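Local coordinates for protein benzyl alcohol dehydrogenase (Acinetobacter calcoaceticus, PDB 1F8F) that catalyses the NAD-dependent oxidation of aryl alcohols such as benzyl alcohol to their aldehydes, as a zinc-containing alcohol dehydrogenase with a Rossmann fold, at residues A[221-226]-A[240-245]; A[42-47]-A[63-68]. All coordinates share one frame; numbering follows the deposited sequence.

Interaction 1: residues A[221-226]-A[240-245]. With NAD (nicotinamide-adenine-dinucleotide), chain F.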
ATOM      1  N   VAL A 221      17.564  16.187  16.957  1.00 29.83           N
ATOM      2  CA  VAL A 221      17.294  17.426  17.656  1.00 31.82           C
ATOM      3  C   VAL A 221      17.043  17.167  19.151  1.00 32.49           C
ATOM      4  O   VAL A 221      16.376  16.201  19.512  1.00 30.32           O
ATOM      5  CB  VAL A 221      16.021  18.108  17.096  1.00 33.01           C
ATOM      6  CG1 VAL A 221      15.713  19.469  17.701  1.00 31.42           C
ATOM      7  CG2 VAL A 221      16.036  18.225  15.564  1.00 31.86           C
ATOM      8  N   ASP A 222      17.763  17.846  20.067  1.00 32.33           N
ATOM      9  CA  ASP A 222      17.555  17.693  21.509  1.00 32.65           C
ATOM     10  C   ASP A 222      17.999  18.960  22.250  1.00 34.01           C
ATOM     11  O   ASP A 222      18.534  19.892  21.637  1.00 31.93           O
ATOM     12  CB  ASP A 222      18.295  16.527  22.181  1.00 27.69           C
ATOM     13  CG  ASP A 222      17.683  15.927  23.395  1.00 27.07           C
ATOM     14  OD1 ASP A 222      17.670  16.578  24.478  1.00 30.49           O
ATOM     15  OD2 ASP A 222      17.168  14.763  23.450  1.00 26.84           O
ATOM     16  N   ILE A 223      17.942  18.945  23.590  1.00 36.65           N
ATOM     17  CA  ILE A 223      18.477  20.021  24.388  1.00 38.53           C
ATOM     18  C   ILE A 223      19.656  19.610  25.304  1.00 40.63           C
ATOM     19  O   ILE A 223      20.172  20.483  26.007  1.00 39.76           O
ATOM     20  CB  ILE A 223      17.587  20.827  25.326  1.00 38.67           C
ATOM     21  CG1 ILE A 223      16.695  19.931  26.205  1.00 36.97           C
ATOM     22  CG2 ILE A 223      16.700  21.765  24.501  1.00 38.64           C
ATOM     23  CD1 ILE A 223      15.929  20.754  27.215  1.00 35.92           C
ATOM     24  N   VAL A 224      20.010  18.340  25.407  1.00 40.05           N
ATOM     25  CA  VAL A 224      21.141  17.929  26.277  1.00 37.11           C
ATOM     26  C   VAL A 224      22.294  17.600  25.329  1.00 35.58           C
ATOM     27  O   VAL A 224      22.074  16.709  24.471  1.00 33.85           O
ATOM     28  CB  VAL A 224      20.754  16.703  27.094  1.00 38.38           C
ATOM     29  CG1 VAL A 224      21.905  16.164  27.925  1.00 37.06           C
ATOM     30  CG2 VAL A 224      19.510  17.030  27.937  1.00 37.20           C
ATOM     31  N   GLU A 225      23.421  18.259  25.460  1.00 30.35           N
ATOM     32  CA  GLU A 225      24.514  18.133  24.532  1.00 31.75           C
ATOM     33  C   GLU A 225      25.130  16.745  24.421  1.00 30.33           C
ATOM     34  O   GLU A 225      25.532  16.362  23.320  1.00 30.02           O
ATOM     35  CB  GLU A 225      25.718  19.063  24.892  1.00 33.87           C
ATOM     36  CG  GLU A 225      26.468  19.642  23.715  1.00 37.70           C
ATOM     37  CD  GLU A 225      25.653  20.141  22.532  1.00 40.67           C
ATOM     38  OE1 GLU A 225      24.748  20.986  22.624  1.00 41.38           O
ATOM     39  OE2 GLU A 225      25.952  19.653  21.418  1.00 38.39           O
ATOM     40  N   SER A 226      25.267  16.004  25.521  1.00 27.93           N
ATOM     41  CA  SER A 226      25.864  14.700  25.490  1.00 28.27           C
ATOM     42  C   SER A 226      24.978  13.717  24.695  1.00 27.35           C
ATOM     43  O   SER A 226      25.527  12.774  24.146  1.00 26.24           O
ATOM     44  CB  SER A 226      26.081  14.108  26.901  1.00 26.91           C
ATOM     45  OG  SER A 226      24.791  14.084  27.557  1.00 27.47           O
ATOM     46  N   ILE A 240      21.309  19.012  15.926  1.00 27.12           N
ATOM     47  CA  ILE A 240      20.818  20.345  16.181  1.00 28.58           C
ATOM     48  C   ILE A 240      20.385  20.537  17.645  1.00 31.16           C
ATOM     49  O   ILE A 240      19.563  19.782  18.196  1.00 31.33           O
ATOM     50  CB  ILE A 240      19.543  20.641  15.322  1.00 28.14           C
ATOM     51  CG1 ILE A 240      19.837  20.890  13.850  1.00 26.38           C
ATOM     52  CG2 ILE A 240      18.717  21.812  15.814  1.00 23.84           C
ATOM     53  CD1 ILE A 240      18.640  20.633  12.967  1.00 26.61           C
ATOM     54  N   ASN A 241      20.848  21.598  18.270  1.00 34.73           N
ATOM     55  CA  ASN A 241      20.450  21.960  19.641  1.00 38.07           C
ATOM     56  C   ASN A 241      19.282  22.921  19.568  1.00 41.83           C
ATOM     57  O   ASN A 241      19.469  24.083  19.232  1.00 43.63           O
ATOM     58  CB  ASN A 241      21.651  22.540  20.386  1.00 36.26           C
ATOM     59  CG  ASN A 241      21.498  22.719  21.882  1.00 35.76           C
ATOM     60  OD1 ASN A 241      20.447  23.137  22.388  1.00 34.92           O
ATOM     61  ND2 ASN A 241      22.535  22.419  22.653  1.00 34.54           N
ATOM     62  N   SER A 242      18.051  22.528  19.900  1.00 46.15           N
ATOM     63  CA  SER A 242      16.890  23.375  19.816  1.00 50.54           C
ATOM     64  C   SER A 242      16.751  24.408  20.930  1.00 55.23           C
ATOM     65  O   SER A 242      15.650  24.970  21.040  1.00 55.77           O
ATOM     66  CB  SER A 242      15.564  22.624  19.792  1.00 51.29           C
ATOM     67  OG  SER A 242      15.079  22.328  21.098  1.00 50.19           O
ATOM     68  N   LYS A 243      17.781  24.653  21.732  1.00 56.81           N
ATOM     69  CA  LYS A 243      17.772  25.696  22.736  1.00 57.14           C
ATOM     70  C   LYS A 243      18.492  26.914  22.164  1.00 54.69           C
ATOM     71  O   LYS A 243      18.071  28.042  22.330  1.00 55.35           O
ATOM     72  CB  LYS A 243      18.414  25.242  24.045  1.00 59.76           C
ATOM     73  CG  LYS A 243      18.102  26.217  25.182  1.00 62.50           C
ATOM     74  CD  LYS A 243      18.183  25.531  26.537  1.00 64.49           C
ATOM     75  CE  LYS A 243      16.849  24.845  26.882  1.00 65.82           C
ATOM     76  NZ  LYS A 243      17.119  23.976  28.079  1.00 67.70           N
ATOM     77  N   THR A 244      19.515  26.726  21.387  1.00 51.76           N
ATOM     78  CA  THR A 244      20.411  27.609  20.696  1.00 48.76           C
ATOM     79  C   THR A 244      20.232  27.898  19.227  1.00 45.72           C
ATOM     80  O   THR A 244      20.947  28.690  18.589  1.00 44.79           O
ATOM     81  CB  THR A 244      21.747  26.780  20.747  1.00 49.96           C
ATOM     82  OG1 THR A 244      21.877  26.473  22.150  1.00 51.44           O
ATOM     83  CG2 THR A 244      22.952  27.478  20.193  1.00 48.79           C
ATOM     84  N   GLN A 245      19.407  27.132  18.520  1.00 43.70           N
ATOM     85  CA  GLN A 245      19.206  27.276  17.068  1.00 41.19           C
ATOM     86  C   GLN A 245      17.732  27.141  16.696  1.00 37.70           C
ATOM     87  O   GLN A 245      16.964  26.470  17.411  1.00 37.83           O
ATOM     88  CB  GLN A 245      20.038  26.210  16.339  1.00 41.64           C
ATOM     89  CG  GLN A 245      21.436  25.853  16.795  1.00 40.37           C
ATOM     90  CD  GLN A 245      22.096  24.601  16.220  1.00 39.08           C
ATOM     91  OE1 GLN A 245      22.445  23.631  16.925  1.00 36.73           O
ATOM     92  NE2 GLN A 245      22.298  24.632  14.900  1.00 34.40           N
TER
HETATM   93  PA  NAD F 375      13.908   9.779  27.426  1.00 46.37           P
HETATM   94  O1A NAD F 375      15.027   8.785  27.426  1.00 44.19           O
HETATM   95  O2A NAD F 375      13.730  10.610  28.626  1.00 44.45           O
HETATM   96  O5B NAD F 375      13.924  10.631  26.087  1.00 47.34           O
HETATM   97  C5B NAD F 375      13.212  11.830  25.695  1.00 50.03           C
HETATM   98  C4B NAD F 375      14.182  12.926  25.279  1.00 50.64           C
HETATM   99  O4B NAD F 375      13.426  14.156  25.018  1.00 51.73           O
HETATM  100  C3B NAD F 375      15.279  13.312  26.287  1.00 50.24           C
HETATM  101  O3B NAD F 375      16.581  13.016  25.799  1.00 47.30           O
HETATM  102  C2B NAD F 375      15.153  14.819  26.496  1.00 50.76           C
HETATM  103  O2B NAD F 375      16.392  15.538  26.519  1.00 49.44           O
HETATM  104  C1B NAD F 375      14.315  15.228  25.273  1.00 52.24           C
HETATM  105  N9A NAD F 375      13.540  16.452  25.446  1.00 53.28           N
HETATM  106  C8A NAD F 375      12.640  16.772  26.429  1.00 54.10           C
HETATM  107  N7A NAD F 375      12.109  17.986  26.273  1.00 54.32           N
HETATM  108  C5A NAD F 375      12.721  18.472  25.131  1.00 54.44           C
HETATM  109  C6A NAD F 375      12.605  19.690  24.437  1.00 54.81           C
HETATM  110  N6A NAD F 375      11.801  20.694  24.773  1.00 55.88           N
HETATM  111  N1A NAD F 375      13.354  19.842  23.314  1.00 54.60           N
HETATM  112  C2A NAD F 375      14.190  18.827  22.935  1.00 53.81           C
HETATM  113  N3A NAD F 375      14.363  17.671  23.503  1.00 53.41           N
HETATM  114  C4A NAD F 375      13.607  17.551  24.609  1.00 53.26           C
HETATM  115  O3  NAD F 375      12.552   8.909  27.173  1.00 46.51           O
HETATM  116  PN  NAD F 375      12.408   7.653  26.200  1.00 46.55           P
HETATM  117  O1N NAD F 375      13.157   7.870  24.949  1.00 47.16           O
HETATM  118  O2N NAD F 375      12.803   6.436  26.923  1.00 47.84           O
HETATM  119  O5D NAD F 375      10.798   7.707  25.971  1.00 50.15           O
HETATM  120  C5D NAD F 375      10.262   8.654  25.033  1.00 51.48           C
HETATM  121  C4D NAD F 375       8.816   8.954  25.193  1.00 53.76           C
HETATM  122  O4D NAD F 375       7.960   7.993  24.496  1.00 53.56           O
HETATM  123  C3D NAD F 375       8.169   9.195  26.562  1.00 53.88           C
HETATM  124  O3D NAD F 375       7.060  10.099  26.390  1.00 54.37           O
HETATM  125  C2D NAD F 375       7.575   7.804  26.822  1.00 54.07           C
HETATM  126  O2D NAD F 375       6.637   7.756  27.886  1.00 54.23           O
HETATM  127  C1D NAD F 375       6.933   7.640  25.436  1.00 53.90           C
HETATM  128  N1N NAD F 375       6.662   6.232  25.161  1.00 52.71           N
HETATM  129  C2N NAD F 375       5.680   5.985  24.257  1.00 51.52           C
HETATM  130  C3N NAD F 375       5.420   4.671  23.918  1.00 49.08           C
HETATM  131  C7N NAD F 375       4.324   4.264  22.872  1.00 46.25           C
HETATM  132  O7N NAD F 375       4.125   3.072  22.643  1.00 38.94           O
HETATM  133  N7N NAD F 375       3.662   5.320  22.278  1.00 44.05           N
HETATM  134  C4N NAD F 375       6.187   3.605  24.475  1.00 50.33           C
HETATM  135  C5N NAD F 375       7.460   4.052  24.892  1.00 51.45           C
HETATM  136  C6N NAD F 375       7.774   5.340  25.274  1.00 52.04           C

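Interaction 2: residues A[42-47]-A[63-68]. With ZN (zinc ion), chain B; NAD (nicotinamide-adenine-dinucleotide), chain F; EOH (ethanol), chain G.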
ATOM      1  N   GLY A  42      14.420  -3.849  31.848  1.00 25.91           N
ATOM      2  CA  GLY A  42      14.696  -2.453  31.515  1.00 24.99           C
ATOM      3  C   GLY A  42      13.829  -1.443  32.230  1.00 26.93           C
ATOM      4  O   GLY A  42      12.726  -1.774  32.674  1.00 27.01           O
ATOM      5  N   MET A  43      14.258  -0.188  32.336  1.00 27.55           N
ATOM      6  CA  MET A  43      13.522   0.893  32.955  1.00 28.59           C
ATOM      7  C   MET A  43      13.181   1.945  31.881  1.00 28.89           C
ATOM      8  O   MET A  43      13.998   2.370  31.093  1.00 25.59           O
ATOM      9  CB  MET A  43      14.253   1.665  34.059  1.00 26.64           C
ATOM     10  CG  MET A  43      13.320   2.663  34.757  1.00 26.22           C
ATOM     11  SD  MET A  43      14.292   3.685  35.946  1.00 27.91           S
ATOM     12  CE  MET A  43      14.585   2.449  37.209  1.00 27.71           C
ATOM     13  N   CYS A  44      11.942   2.373  31.905  1.00 33.61           N
ATOM     14  CA  CYS A  44      11.363   3.282  30.917  1.00 35.27           C
ATOM     15  C   CYS A  44      10.608   4.386  31.618  1.00 37.50           C
ATOM     16  O   CYS A  44       9.985   4.307  32.672  1.00 37.66           O
ATOM     17  CB  CYS A  44      10.514   2.443  29.954  1.00 35.70           C
ATOM     18  SG  CYS A  44       9.225   3.251  29.002  1.00 32.38           S
ATOM     19  N   HIS A  45      10.577   5.523  30.961  1.00 40.65           N
ATOM     20  CA  HIS A  45       9.935   6.754  31.336  1.00 43.69           C
ATOM     21  C   HIS A  45       8.540   6.535  31.874  1.00 43.59           C
ATOM     22  O   HIS A  45       8.095   7.039  32.902  1.00 43.36           O
ATOM     23  CB  HIS A  45       9.996   7.672  30.088  1.00 47.63           C
ATOM     24  CG  HIS A  45       9.605   9.067  30.494  1.00 51.74           C
ATOM     25  ND1 HIS A  45       8.542   9.744  29.940  1.00 53.10           N
ATOM     26  CD2 HIS A  45      10.136   9.868  31.458  1.00 52.27           C
ATOM     27  CE1 HIS A  45       8.430  10.926  30.528  1.00 53.59           C
ATOM     28  NE2 HIS A  45       9.383  11.016  31.445  1.00 54.34           N
ATOM     29  N   THR A  46       7.799   5.659  31.182  1.00 43.18           N
ATOM     30  CA  THR A  46       6.487   5.216  31.544  1.00 40.65           C
ATOM     31  C   THR A  46       6.404   4.610  32.929  1.00 40.92           C
ATOM     32  O   THR A  46       5.349   4.817  33.574  1.00 40.57           O
ATOM     33  CB  THR A  46       5.905   4.276  30.466  1.00 40.35           C
ATOM     34  OG1 THR A  46       5.976   4.930  29.176  1.00 41.33           O
ATOM     35  CG2 THR A  46       4.450   3.999  30.789  1.00 37.57           C
ATOM     36  N   ASP A  47       7.421   3.924  33.454  1.00 39.23           N
ATOM     37  CA  ASP A  47       7.280   3.415  34.832  1.00 39.95           C
ATOM     38  C   ASP A  47       7.173   4.614  35.799  1.00 38.58           C
ATOM     39  O   ASP A  47       6.434   4.640  36.779  1.00 39.69           O
ATOM     40  CB  ASP A  47       8.393   2.481  35.259  1.00 38.89           C
ATOM     41  CG  ASP A  47       8.627   1.172  34.609  1.00 39.99           C
ATOM     42  OD1 ASP A  47       8.310   0.047  35.084  1.00 42.04           O
ATOM     43  OD2 ASP A  47       9.216   1.171  33.489  1.00 40.75           O
ATOM     44  N   LEU A  63       5.585  -2.537  39.289  1.00 31.17           N
ATOM     45  CA  LEU A  63       5.773  -2.084  37.924  1.00 30.60           C
ATOM     46  C   LEU A  63       6.853  -2.822  37.144  1.00 26.82           C
ATOM     47  O   LEU A  63       7.078  -3.969  37.425  1.00 24.99           O
ATOM     48  CB  LEU A  63       5.976  -0.561  37.902  1.00 29.25           C
ATOM     49  CG  LEU A  63       4.982   0.177  38.809  1.00 30.72           C
ATOM     50  CD1 LEU A  63       5.299   1.663  38.838  1.00 27.16           C
ATOM     51  CD2 LEU A  63       3.532  -0.059  38.339  1.00 31.09           C
ATOM     52  N   GLY A  64       7.606  -2.204  36.224  1.00 28.45           N
ATOM     53  CA  GLY A  64       8.586  -2.928  35.408  1.00 25.26           C
ATOM     54  C   GLY A  64       7.822  -3.481  34.192  1.00 28.16           C
ATOM     55  O   GLY A  64       6.771  -4.096  34.339  1.00 26.90           O
ATOM     56  N   HIS A  65       8.291  -3.198  32.978  1.00 27.82           N
ATOM     57  CA  HIS A  65       7.553  -3.650  31.810  1.00 28.92           C
ATOM     58  C   HIS A  65       8.539  -3.979  30.687  1.00 27.52           C
ATOM     59  O   HIS A  65       8.154  -3.986  29.528  1.00 26.07           O
ATOM     60  CB  HIS A  65       6.457  -2.699  31.383  1.00 29.57           C
ATOM     61  CG  HIS A  65       6.872  -1.375  30.841  1.00 29.90           C
ATOM     62  ND1 HIS A  65       7.228  -0.343  31.695  1.00 31.07           N
ATOM     63  CD2 HIS A  65       6.948  -0.898  29.582  1.00 29.88           C
ATOM     64  CE1 HIS A  65       7.537   0.739  30.981  1.00 31.11           C
ATOM     65  NE2 HIS A  65       7.387   0.427  29.688  1.00 35.42           N
ATOM     66  N   GLU A  66       9.811  -4.089  31.098  1.00 27.30           N
ATOM     67  CA  GLU A  66      10.809  -4.471  30.079  1.00 28.18           C
ATOM     68  C   GLU A  66      11.612  -5.699  30.492  1.00 26.20           C
ATOM     69  O   GLU A  66      12.851  -5.719  30.423  1.00 24.14           O
ATOM     70  CB  GLU A  66      11.697  -3.289  29.712  1.00 27.87           C
ATOM     71  CG  GLU A  66      10.976  -2.114  29.022  1.00 28.51           C
ATOM     72  CD  GLU A  66      11.921  -1.002  28.617  1.00 29.88           C
ATOM     73  OE1 GLU A  66      13.054  -0.844  29.084  1.00 28.50           O
ATOM     74  OE2 GLU A  66      11.568  -0.199  27.722  1.00 33.59           O
ATOM     75  N   GLY A  67      10.990  -6.834  30.826  1.00 26.04           N
ATOM     76  CA  GLY A  67      11.672  -7.992  31.372  1.00 21.31           C
ATOM     77  C   GLY A  67      12.235  -8.991  30.419  1.00 22.83           C
ATOM     78  O   GLY A  67      11.796  -9.078  29.274  1.00 20.27           O
ATOM     79  N   SER A  68      13.247  -9.716  30.864  1.00 21.99           N
ATOM     80  CA  SER A  68      13.828 -10.823  30.136  1.00 24.49           C
ATOM     81  C   SER A  68      14.172 -11.871  31.220  1.00 28.34           C
ATOM     82  O   SER A  68      14.410 -11.472  32.390  1.00 24.75           O
ATOM     83  CB  SER A  68      14.970 -10.452  29.248  1.00 22.97           C
ATOM     84  OG  SER A  68      16.099  -9.897  29.875  1.00 23.44           O
TER
HETATM   85 ZN    ZN B 372       7.749   1.697  27.888  1.00 42.42          ZN
HETATM   86  PA  NAD F 375      13.908   9.779  27.426  1.00 46.37           P
HETATM   87  O1A NAD F 375      15.027   8.785  27.426  1.00 44.19           O
HETATM   88  O2A NAD F 375      13.730  10.610  28.626  1.00 44.45           O
HETATM   89  O5B NAD F 375      13.924  10.631  26.087  1.00 47.34           O
HETATM   90  C5B NAD F 375      13.212  11.830  25.695  1.00 50.03           C
HETATM   91  C4B NAD F 375      14.182  12.926  25.279  1.00 50.64           C
HETATM   92  O4B NAD F 375      13.426  14.156  25.018  1.00 51.73           O
HETATM   93  C3B NAD F 375      15.279  13.312  26.287  1.00 50.24           C
HETATM   94  O3B NAD F 375      16.581  13.016  25.799  1.00 47.30           O
HETATM   95  C2B NAD F 375      15.153  14.819  26.496  1.00 50.76           C
HETATM   96  O2B NAD F 375      16.392  15.538  26.519  1.00 49.44           O
HETATM   97  C1B NAD F 375      14.315  15.228  25.273  1.00 52.24           C
HETATM   98  N9A NAD F 375      13.540  16.452  25.446  1.00 53.28           N
HETATM   99  C8A NAD F 375      12.640  16.772  26.429  1.00 54.10           C
HETATM  100  N7A NAD F 375      12.109  17.986  26.273  1.00 54.32           N
HETATM  101  C5A NAD F 375      12.721  18.472  25.131  1.00 54.44           C
HETATM  102  C6A NAD F 375      12.605  19.690  24.437  1.00 54.81           C
HETATM  103  N6A NAD F 375      11.801  20.694  24.773  1.00 55.88           N
HETATM  104  N1A NAD F 375      13.354  19.842  23.314  1.00 54.60           N
HETATM  105  C2A NAD F 375      14.190  18.827  22.935  1.00 53.81           C
HETATM  106  N3A NAD F 375      14.363  17.671  23.503  1.00 53.41           N
HETATM  107  C4A NAD F 375      13.607  17.551  24.609  1.00 53.26           C
HETATM  108  O3  NAD F 375      12.552   8.909  27.173  1.00 46.51           O
HETATM  109  PN  NAD F 375      12.408   7.653  26.200  1.00 46.55           P
HETATM  110  O1N NAD F 375      13.157   7.870  24.949  1.00 47.16           O
HETATM  111  O2N NAD F 375      12.803   6.436  26.923  1.00 47.84           O
HETATM  112  O5D NAD F 375      10.798   7.707  25.971  1.00 50.15           O
HETATM  113  C5D NAD F 375      10.262   8.654  25.033  1.00 51.48           C
HETATM  114  C4D NAD F 375       8.816   8.954  25.193  1.00 53.76           C
HETATM  115  O4D NAD F 375       7.960   7.993  24.496  1.00 53.56           O
HETATM  116  C3D NAD F 375       8.169   9.195  26.562  1.00 53.88           C
HETATM  117  O3D NAD F 375       7.060  10.099  26.390  1.00 54.37           O
HETATM  118  C2D NAD F 375       7.575   7.804  26.822  1.00 54.07           C
HETATM  119  O2D NAD F 375       6.637   7.756  27.886  1.00 54.23           O
HETATM  120  C1D NAD F 375       6.933   7.640  25.436  1.00 53.90           C
HETATM  121  N1N NAD F 375       6.662   6.232  25.161  1.00 52.71           N
HETATM  122  C2N NAD F 375       5.680   5.985  24.257  1.00 51.52           C
HETATM  123  C3N NAD F 375       5.420   4.671  23.918  1.00 49.08           C
HETATM  124  C7N NAD F 375       4.324   4.264  22.872  1.00 46.25           C
HETATM  125  O7N NAD F 375       4.125   3.072  22.643  1.00 38.94           O
HETATM  126  N7N NAD F 375       3.662   5.320  22.278  1.00 44.05           N
HETATM  127  C4N NAD F 375       6.187   3.605  24.475  1.00 50.33           C
HETATM  128  C5N NAD F 375       7.460   4.052  24.892  1.00 51.45           C
HETATM  129  C6N NAD F 375       7.774   5.340  25.274  1.00 52.04           C
HETATM  130  C1  EOH G 374       4.619   2.377  26.806  1.00 50.90           C
HETATM  131  C2  EOH G 374       3.487   3.240  26.435  1.00 49.99           C
HETATM  132  O   EOH G 374       5.722   2.944  27.512  1.00 45.96           O
HETATM  133  O   HOH W   1      10.058  -1.056  32.150  1.00 32.71           O

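Interaction 1: residues A[221-226]-A[240-245]
From the end of strand 238-241, N241 ND2 reaches into the first turn of helix 225-234 and donates to E225 OE1 at 2.6 Å, the amide and carboxylate being nearly coplanar (23°). The other end of that amide, N241 OD1, accepts K243 N on an in-plane lone pair at 3.1 Å, forming an Asx turn. Between the backbones, S242 N, just after the strand, donates to D222 O at 3.2 Å, and N241 CA adds a CA-H...O contact to the same atom. D222 N donates to I240 O, which also meets the CA-H of V221, so V221 pairs with I240 and D222 with N241 in parallel register. The beta-branched V221 and I240 suit this buried strand pair and share one face of the sheet; V221 CG1, swung anti to the backbone N (chi1 -176°), lies 3.8 Å from S242 CB. These are strands 217-222 and 238-241 of a Rossmann beta-alpha-beta unit, and D222 ends the first, the classic place for the acid that holds the adenosine ribose of NAD. A carboxylate fits because its two oxygens match a diol: D222 OD1 accepts from NAD O2B at 2.6 Å and D222 OD2 from NAD O3B at 3.0 Å. The amides of I223 and V224 also reach OD1, on its anti side, the latter closing another Asx turn, while A199 N holds OD2.

Interaction 2: residues A[42-47]-A[63-68]
C44 and H65 meet at a zinc ion, C44 SG binding it at 2.4 Å and H65 NE2 at 2.2 Å. This is the catalytic-type zinc site of the medium-chain alcohol dehydrogenases, built in the GroES-like domain and completed here by C173. A soft thiolate and an imidazole nitrogen are natural zinc ligands, and C44 SG comes to the edge of the H65 ring. Ethanol, probably from the crystallisation liquor, fills a further position with its O 2.4 Å from the zinc. T46 OG1 donates to this ethanol O at 2.6 Å and accepts from NAD O2D, so one small hydroxyl links the alcohol to the cofactor.

The second shell centres on D47. Its OD2 lies near the plane of the H65 ring, at the ND1-CE1 edge, 3.1 Å from ND1, with carboxylate and ring 33° apart. D47 OD1 accepts from the backbone of the loop that carries H65: G64 N donates to it at 2.6 Å, nearly along the C-O axis. With phi 86° and psi 126°, a CB at G64 would collide with the preceding carbonyl oxygen, so glycine suits the bend. D47 and C44 also form a capping box at the start of helix 45-51, in which T46 N donates to C44 SG and C44 N makes a weak bond to D47 OD2.

Farther out, G42 N donates to E66 O at 2.8 Å. E66, extended beyond CG, brings OE2 against C44 CB, while its CG lies over the rim of one face of the H65 ring; K365 forms a salt bridge with OE1, and G174 N bonds OE2. One water ties the shells together, donating to G42 O and D47 OD2 and accepting from H65 N.

In the fold
One NAD molecule connects the two contacts, whose centres are 27 Å apart and whose nearest atoms stay about 12 Å from each other. Interaction 1, in the nucleotide-binding Rossmann part, holds the adenosine ribose; interaction 2, in the GroES-like part, meets the nicotinamide ribose and carries the zinc. The cofactor therefore spans the two parts of the chain, with R227 and V202 among its further hydrogen-bond partners. At the catalytic end, NAD C4N, the carbon that takes up hydride in this family, lies 4.2 Å from the zinc and 3.1 Å from C1 of the bound ethanol, a placement consistent with hydride transfer from a zinc-bound alcohol.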